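Sulfoquinovosidase (Escherichia coli, PDB 5AEG) hydrolyses sulfoquinovosyl diacylglycerides and simple sulfoquinovosides such as sulfoquinovosyl glycerol, releasing sulfoquinovose for breakdown as a source of carbon and sulfur. Local coordinates at residues Leu344-Ala355 / Val374-Trp385. Numbering follows the deposited sequence.
Sequences LCEEAAQHGYLA and VVDLTNPEAYAW
Tyr353 O takes the backbone N-H of Asp376 at 2.8 Å, and two residues on, Ala355 N donates to Val374 O at 2.9 Å; these two bonds make a single bridge of Leu354 with Val375, which ties the chain leaving helix 343-351 to the chain entering helix 380-395. Beside it, the Tyr353 ring lies between Ala382 CA over one face, 3.9 Å from the ring centroid, and His351 CB over the centre of the other. Asn379 ND2 comes to the ring's edge, gives a weak bond to Gly352 O and is joined to His351 O through a water, while OD1 of the same amide caps helix 380-395 by accepting from Glu381 N. Trp385 closes the far end. With CG anti to the backbone N (chi1 167°), its indole swings across to helix 343-351: Tyr353 CD2 lies over one face, the Tyr353 ring and the five-membered ring of the indole set obliquely, their planes 39° apart, Ala348 CB meets CH2 at 3.8 Å, and NE1 sends a weak but straight bond to Glu347 OE1 at 3.2 Å. A leucine here would probably leave Glu347 without this donor and open a gap between Tyr353 and Ala348. Gly352, with positive phi, forms a Schellman motif after the last turn of helix 343-351, and the nearly antiparallel pair belongs to the segment between barrel strands 329-334 and 401-404 of the family 31 TIM-barrel domain.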
ATOM      1  N   LEU A 344      18.279  11.787  19.521  1.00 32.02           N
ATOM      2  CA  LEU A 344      18.672  11.042  18.310  1.00 33.14           C
ATOM      3  C   LEU A 344      19.140  11.940  17.209  1.00 27.82           C
ATOM      4  O   LEU A 344      20.066  11.546  16.510  1.00 31.12           O
ATOM      5  CB  LEU A 344      17.560  10.126  17.726  1.00 31.11           C
ATOM      6  CG  LEU A 344      17.111   9.028  18.664  1.00 32.14           C
ATOM      7  CD1 LEU A 344      15.979   8.210  18.023  1.00 29.42           C
ATOM      8  CD2 LEU A 344      18.256   8.066  18.992  1.00 32.19           C
ATOM      9  N   CYS A 345      18.500  13.078  17.004  1.00 27.98           N
ATOM     10  CA  CYS A 345      18.866  13.973  15.898  1.00 31.19           C
ATOM     11  C   CYS A 345      20.251  14.592  16.179  1.00 36.41           C
ATOM     12  O   CYS A 345      21.018  14.843  15.244  1.00 34.55           O
ATOM     13  CB  CYS A 345      17.860  15.119  15.749  1.00 32.45           C
ATOM     14  SG  CYS A 345      18.027  16.084  14.199  1.00 33.93           S
ATOM     15  N   GLU A 346      20.542  14.868  17.457  1.00 36.89           N
ATOM     16  CA  GLU A 346      21.871  15.445  17.822  1.00 40.18           C
ATOM     17  C   GLU A 346      22.957  14.422  17.481  1.00 37.60           C
ATOM     18  O   GLU A 346      23.969  14.713  16.831  1.00 38.62           O
ATOM     19  CB  GLU A 346      21.845  15.814  19.322  1.00 45.39           C
ATOM     20  CG  GLU A 346      23.147  16.457  19.832  1.00 59.70           C
ATOM     21  CD  GLU A 346      23.202  16.563  21.364  1.00 74.72           C
ATOM     22  OE1 GLU A 346      22.155  16.368  22.068  1.00 85.41           O
ATOM     23  OE2 GLU A 346      24.312  16.859  21.864  1.00 81.86           O
ATOM     24  N   GLU A 347      22.734  13.188  17.888  1.00 35.66           N
ATOM     25  CA  GLU A 347      23.620  12.116  17.521  1.00 37.17           C
ATOM     26  C   GLU A 347      23.824  11.970  15.998  1.00 43.23           C
ATOM     27  O   GLU A 347      24.959  11.894  15.494  1.00 41.13           O
ATOM     28  CB  GLU A 347      23.139  10.831  18.178  1.00 43.32           C
ATOM     29  CG  GLU A 347      23.968   9.604  17.848  1.00 53.21           C
ATOM     30  CD  GLU A 347      23.610   8.383  18.704  1.00 59.58           C
ATOM     31  OE1 GLU A 347      22.417   8.174  19.022  1.00 58.89           O
ATOM     32  OE2 GLU A 347      24.529   7.609  19.034  1.00 62.69           O
ATOM     33  N   ALA A 348      22.724  11.959  15.272  1.00 35.14           N
ATOM     34  CA  ALA A 348      22.752  12.004  13.828  1.00 38.94           C
ATOM     35  C   ALA A 348      23.544  13.184  13.244  1.00 33.34           C
ATOM     36  O   ALA A 348      24.365  12.986  12.354  1.00 37.91           O
ATOM     37  CB  ALA A 348      21.311  12.041  13.273  1.00 36.68           C
ATOM     38  N   ALA A 349      23.270  14.391  13.733  1.00 34.75           N
ATOM     39  CA  ALA A 349      24.004  15.573  13.274  1.00 39.59           C
ATOM     40  C   ALA A 349      25.494  15.350  13.533  1.00 41.17           C
ATOM     41  O   ALA A 349      26.310  15.625  12.669  1.00 39.16           O
ATOM     42  CB  ALA A 349      23.513  16.843  13.941  1.00 38.82           C
ATOM     43  N   GLN A 350      25.845  14.794  14.682  1.00 42.43           N
ATOM     44  CA  GLN A 350      27.279  14.609  15.008  1.00 44.80           C
ATOM     45  C   GLN A 350      27.977  13.638  14.107  1.00 44.46           C
ATOM     46  O   GLN A 350      29.172  13.805  13.865  1.00 40.13           O
ATOM     47  CB  GLN A 350      27.490  14.070  16.400  1.00 49.61           C
ATOM     48  CG  GLN A 350      27.181  15.031  17.502  1.00 56.99           C
ATOM     49  CD  GLN A 350      27.120  14.299  18.827  1.00 69.24           C
ATOM     50  OE1 GLN A 350      27.683  13.185  18.981  1.00 81.03           O
ATOM     51  NE2 GLN A 350      26.420  14.898  19.796  1.00 77.44           N
ATOM     52  N   HIS A 351      27.291  12.586  13.654  1.00 35.73           N
ATOM     53  CA  HIS A 351      27.932  11.578  12.844  1.00 35.39           C
ATOM     54  C   HIS A 351      27.709  11.714  11.325  1.00 33.38           C
ATOM     55  O   HIS A 351      28.176  10.871  10.575  1.00 34.92           O
ATOM     56  CB  HIS A 351      27.536  10.214  13.320  1.00 41.32           C
ATOM     57  CG  HIS A 351      28.051   9.893  14.679  1.00 54.70           C
ATOM     58  ND1 HIS A 351      27.557  10.492  15.828  1.00 54.97           N
ATOM     59  CD2 HIS A 351      29.011   9.027  15.082  1.00 55.13           C
ATOM     60  CE1 HIS A 351      28.193  10.004  16.878  1.00 55.59           C
ATOM     61  NE2 HIS A 351      29.070   9.108  16.454  1.00 55.99           N
ATOM     62  N   GLY A 352      27.045  12.774  10.882  1.00 32.76           N
ATOM     63  CA  GLY A 352      26.738  13.006   9.438  1.00 37.79           C
ATOM     64  C   GLY A 352      25.658  12.001   8.912  1.00 36.66           C
ATOM     65  O   GLY A 352      25.686  11.610   7.740  1.00 36.40           O
ATOM     66  N   TYR A 353      24.754  11.573   9.796  1.00 35.33           N
ATOM     67  CA  TYR A 353      23.691  10.579   9.460  1.00 34.29           C
ATOM     68  C   TYR A 353      22.415  11.193   8.810  1.00 36.21           C
ATOM     69  O   TYR A 353      21.471  10.435   8.425  1.00 36.77           O
ATOM     70  CB  TYR A 353      23.299   9.795  10.734  1.00 34.72           C
ATOM     71  CG  TYR A 353      24.356   8.842  11.329  1.00 36.31           C
ATOM     72  CD1 TYR A 353      25.473   8.449  10.605  1.00 41.50           C
ATOM     73  CD2 TYR A 353      24.225   8.334  12.635  1.00 41.19           C
ATOM     74  CE1 TYR A 353      26.415   7.583  11.126  1.00 42.73           C
ATOM     75  CE2 TYR A 353      25.178   7.468  13.170  1.00 41.01           C
ATOM     76  CZ  TYR A 353      26.269   7.110  12.386  1.00 45.23           C
ATOM     77  OH  TYR A 353      27.248   6.258  12.788  1.00 57.28           O
ATOM     78  N   LEU A 354      22.354  12.528   8.698  1.00 32.34           N
ATOM     79  CA  LEU A 354      21.245  13.249   8.080  1.00 32.37           C
ATOM     80  C   LEU A 354      21.480  13.568   6.622  1.00 39.89           C
ATOM     81  O   LEU A 354      22.627  13.678   6.186  1.00 35.30           O
ATOM     82  CB  LEU A 354      20.921  14.509   8.860  1.00 32.21           C
ATOM     83  CG  LEU A 354      20.566  14.311  10.340  1.00 32.09           C
ATOM     84  CD1 LEU A 354      20.335  15.633  11.050  1.00 32.81           C
ATOM     85  CD2 LEU A 354      19.296  13.469  10.503  1.00 32.50           C
ATOM     86  N   ALA A 355      20.397  13.607   5.843  1.00 34.13           N
ATOM     87  CA  ALA A 355      20.450  14.149   4.511  1.00 33.27           C
ATOM     88  C   ALA A 355      20.853  15.587   4.591  1.00 33.66           C
ATOM     89  O   ALA A 355      20.547  16.269   5.568  1.00 28.92           O
ATOM     90  CB  ALA A 355      19.068  14.081   3.848  1.00 34.21           C
ATOM     91  N   VAL A 374      16.071  14.450   8.492  1.00 27.43           N
ATOM     92  CA  VAL A 374      15.791  13.368   7.600  1.00 26.16           C
ATOM     93  C   VAL A 374      16.948  12.395   7.735  1.00 29.01           C
ATOM     94  O   VAL A 374      18.052  12.732   7.288  1.00 31.29           O
ATOM     95  CB  VAL A 374      15.679  13.849   6.110  1.00 30.27           C
ATOM     96  CG1 VAL A 374      15.397  12.660   5.200  1.00 30.98           C
ATOM     97  CG2 VAL A 374      14.655  14.941   5.922  1.00 30.07           C
ATOM     98  N   VAL A 375      16.678  11.167   8.187  1.00 27.59           N
ATOM     99  CA  VAL A 375      17.691  10.163   8.361  1.00 29.99           C
ATOM    100  C   VAL A 375      18.096   9.680   6.974  1.00 32.27           C
ATOM    101  O   VAL A 375      17.239   9.330   6.148  1.00 28.80           O
ATOM    102  CB  VAL A 375      17.221   8.988   9.195  1.00 26.18           C
ATOM    103  CG1 VAL A 375      18.249   7.876   9.280  1.00 25.64           C
ATOM    104  CG2 VAL A 375      16.784   9.448  10.590  1.00 29.57           C
ATOM    105  N   ASP A 376      19.392   9.676   6.686  1.00 28.50           N
ATOM    106  CA  ASP A 376      19.836   9.369   5.321  1.00 28.99           C
ATOM    107  C   ASP A 376      20.050   7.938   5.164  1.00 31.65           C
ATOM    108  O   ASP A 376      21.165   7.410   5.348  1.00 31.97           O
ATOM    109  CB  ASP A 376      21.076  10.179   4.893  1.00 33.94           C
ATOM    110  CG  ASP A 376      21.479   9.905   3.429  1.00 38.93           C
ATOM    111  OD1 ASP A 376      20.827   9.067   2.742  1.00 31.85           O
ATOM    112  OD2 ASP A 376      22.420  10.582   2.931  1.00 32.34           O
ATOM    113  N   LEU A 377      18.971   7.242   4.773  1.00 28.20           N
ATOM    114  CA  LEU A 377      19.043   5.792   4.702  1.00 29.27           C
ATOM    115  C   LEU A 377      20.033   5.241   3.614  1.00 29.19           C
ATOM    116  O   LEU A 377      20.267   4.019   3.589  1.00 29.64           O
ATOM    117  CB  LEU A 377      17.624   5.151   4.508  1.00 28.33           C
ATOM    118  CG  LEU A 377      16.625   5.447   5.642  1.00 29.04           C
ATOM    119  CD1 LEU A 377      15.226   4.871   5.365  1.00 32.85           C
ATOM    120  CD2 LEU A 377      17.157   4.859   6.914  1.00 29.12           C
ATOM    121  N   THR A 378      20.504   6.101   2.695  1.00 29.71           N
ATOM    122  CA  THR A 378      21.493   5.688   1.677  1.00 30.65           C
ATOM    123  C   THR A 378      22.932   5.756   2.278  1.00 36.16           C
ATOM    124  O   THR A 378      23.832   5.313   1.662  1.00 35.22           O
ATOM    125  CB  THR A 378      21.532   6.581   0.419  1.00 28.87           C
ATOM    126  OG1 THR A 378      22.174   7.847   0.687  1.00 28.03           O
ATOM    127  CG2 THR A 378      20.122   6.903  -0.116  1.00 31.40           C
ATOM    128  N   ASN A 379      23.100   6.319   3.455  1.00 36.43           N
ATOM    129  CA  ASN A 379      24.363   6.250   4.189  1.00 35.26           C
ATOM    130  C   ASN A 379      24.442   4.968   4.972  1.00 34.46           C
ATOM    131  O   ASN A 379      23.701   4.730   5.940  1.00 33.78           O
ATOM    132  CB  ASN A 379      24.485   7.470   5.088  1.00 34.40           C
ATOM    133  CG  ASN A 379      25.771   7.474   5.953  1.00 29.38           C
ATOM    134  OD1 ASN A 379      26.413   6.441   6.174  1.00 33.69           O
ATOM    135  ND2 ASN A 379      26.088   8.616   6.438  1.00 32.45           N
ATOM    136  N   PRO A 380      25.327   4.084   4.572  1.00 38.56           N
ATOM    137  CA  PRO A 380      25.286   2.775   5.233  1.00 34.93           C
ATOM    138  C   PRO A 380      25.502   2.774   6.782  1.00 34.29           C
ATOM    139  O   PRO A 380      25.006   1.872   7.496  1.00 34.33           O
ATOM    140  CB  PRO A 380      26.399   1.987   4.527  1.00 40.10           C
ATOM    141  CG  PRO A 380      26.731   2.749   3.274  1.00 41.67           C
ATOM    142  CD  PRO A 380      26.371   4.175   3.515  1.00 41.20           C
ATOM    143  N   GLU A 381      26.193   3.773   7.314  1.00 36.29           N
ATOM    144  CA  GLU A 381      26.352   3.838   8.758  1.00 40.95           C
ATOM    145  C   GLU A 381      25.090   4.404   9.411  1.00 35.37           C
ATOM    146  O   GLU A 381      24.732   3.998  10.505  1.00 31.87           O
ATOM    147  CB  GLU A 381      27.553   4.709   9.133  1.00 47.08           C
ATOM    148  CG  GLU A 381      28.875   4.135   8.665  1.00 56.05           C
ATOM    149  CD  GLU A 381      29.953   5.205   8.625  1.00 71.75           C
ATOM    150  OE1 GLU A 381      30.063   5.993   9.609  1.00 75.41           O
ATOM    151  OE2 GLU A 381      30.676   5.265   7.606  1.00 83.32           O
ATOM    152  N   ALA A 382      24.453   5.363   8.741  1.00 34.32           N
ATOM    153  CA  ALA A 382      23.192   5.925   9.264  1.00 32.81           C
ATOM    154  C   ALA A 382      22.086   4.829   9.286  1.00 34.19           C
ATOM    155  O   ALA A 382      21.325   4.724  10.262  1.00 31.96           O
ATOM    156  CB  ALA A 382      22.770   7.102   8.451  1.00 33.31           C
ATOM    157  N   TYR A 383      22.050   4.024   8.214  1.00 34.49           N
ATOM    158  CA  TYR A 383      21.131   2.876   8.077  1.00 34.88           C
ATOM    159  C   TYR A 383      21.327   1.883   9.169  1.00 37.39           C
ATOM    160  O   TYR A 383      20.354   1.534   9.865  1.00 32.29           O
ATOM    161  CB  TYR A 383      21.292   2.235   6.706  1.00 35.84           C
ATOM    162  CG  TYR A 383      20.401   1.063   6.443  1.00 35.49           C
ATOM    163  CD1 TYR A 383      20.749  -0.210   6.864  1.00 32.34           C
ATOM    164  CD2 TYR A 383      19.201   1.217   5.760  1.00 32.16           C
ATOM    165  CE1 TYR A 383      19.958  -1.309   6.600  1.00 34.96           C
ATOM    166  CE2 TYR A 383      18.375   0.121   5.506  1.00 31.40           C
ATOM    167  CZ  TYR A 383      18.732  -1.138   5.924  1.00 33.78           C
ATOM    168  OH  TYR A 383      17.901  -2.214   5.667  1.00 31.31           O
ATOM    169  N   ALA A 384      22.592   1.466   9.380  1.00 33.65           N
ATOM    170  CA  ALA A 384      22.996   0.593  10.502  1.00 32.51           C
ATOM    171  C   ALA A 384      22.613   1.135  11.848  1.00 28.38           C
ATOM    172  O   ALA A 384      22.105   0.387  12.712  1.00 31.03           O
ATOM    173  CB  ALA A 384      24.520   0.321  10.494  1.00 36.16           C
ATOM    174  N   TRP A 385      22.870   2.418  12.018  1.00 31.49           N
ATOM    175  CA  TRP A 385      22.573   3.141  13.262  1.00 31.01           C
ATOM    176  C   TRP A 385      21.080   3.127  13.571  1.00 34.92           C
ATOM    177  O   TRP A 385      20.683   2.916  14.675  1.00 31.40           O
ATOM    178  CB  TRP A 385      23.019   4.601  13.137  1.00 29.80           C
ATOM    179  CG  TRP A 385      22.520   5.591  14.203  1.00 28.43           C
ATOM    180  CD1 TRP A 385      22.911   5.690  15.523  1.00 32.96           C
ATOM    181  CD2 TRP A 385      21.534   6.604  14.021  1.00 32.67           C
ATOM    182  NE1 TRP A 385      22.236   6.706  16.145  1.00 32.59           N
ATOM    183  CE2 TRP A 385      21.382   7.280  15.249  1.00 34.59           C
ATOM    184  CE3 TRP A 385      20.789   7.040  12.927  1.00 30.38           C
ATOM    185  CZ2 TRP A 385      20.515   8.336  15.401  1.00 33.58           C
ATOM    186  CZ3 TRP A 385      19.937   8.085  13.082  1.00 29.74           C
ATOM    187  CH2 TRP A 385      19.801   8.722  14.309  1.00 37.10           C
TER
HETATM  188  O   HOH W   1      28.218   9.245   8.223  1.00 37.74           O
HETATM  189  O   HOH W   2      24.075  11.286   5.200  1.00 42.82           O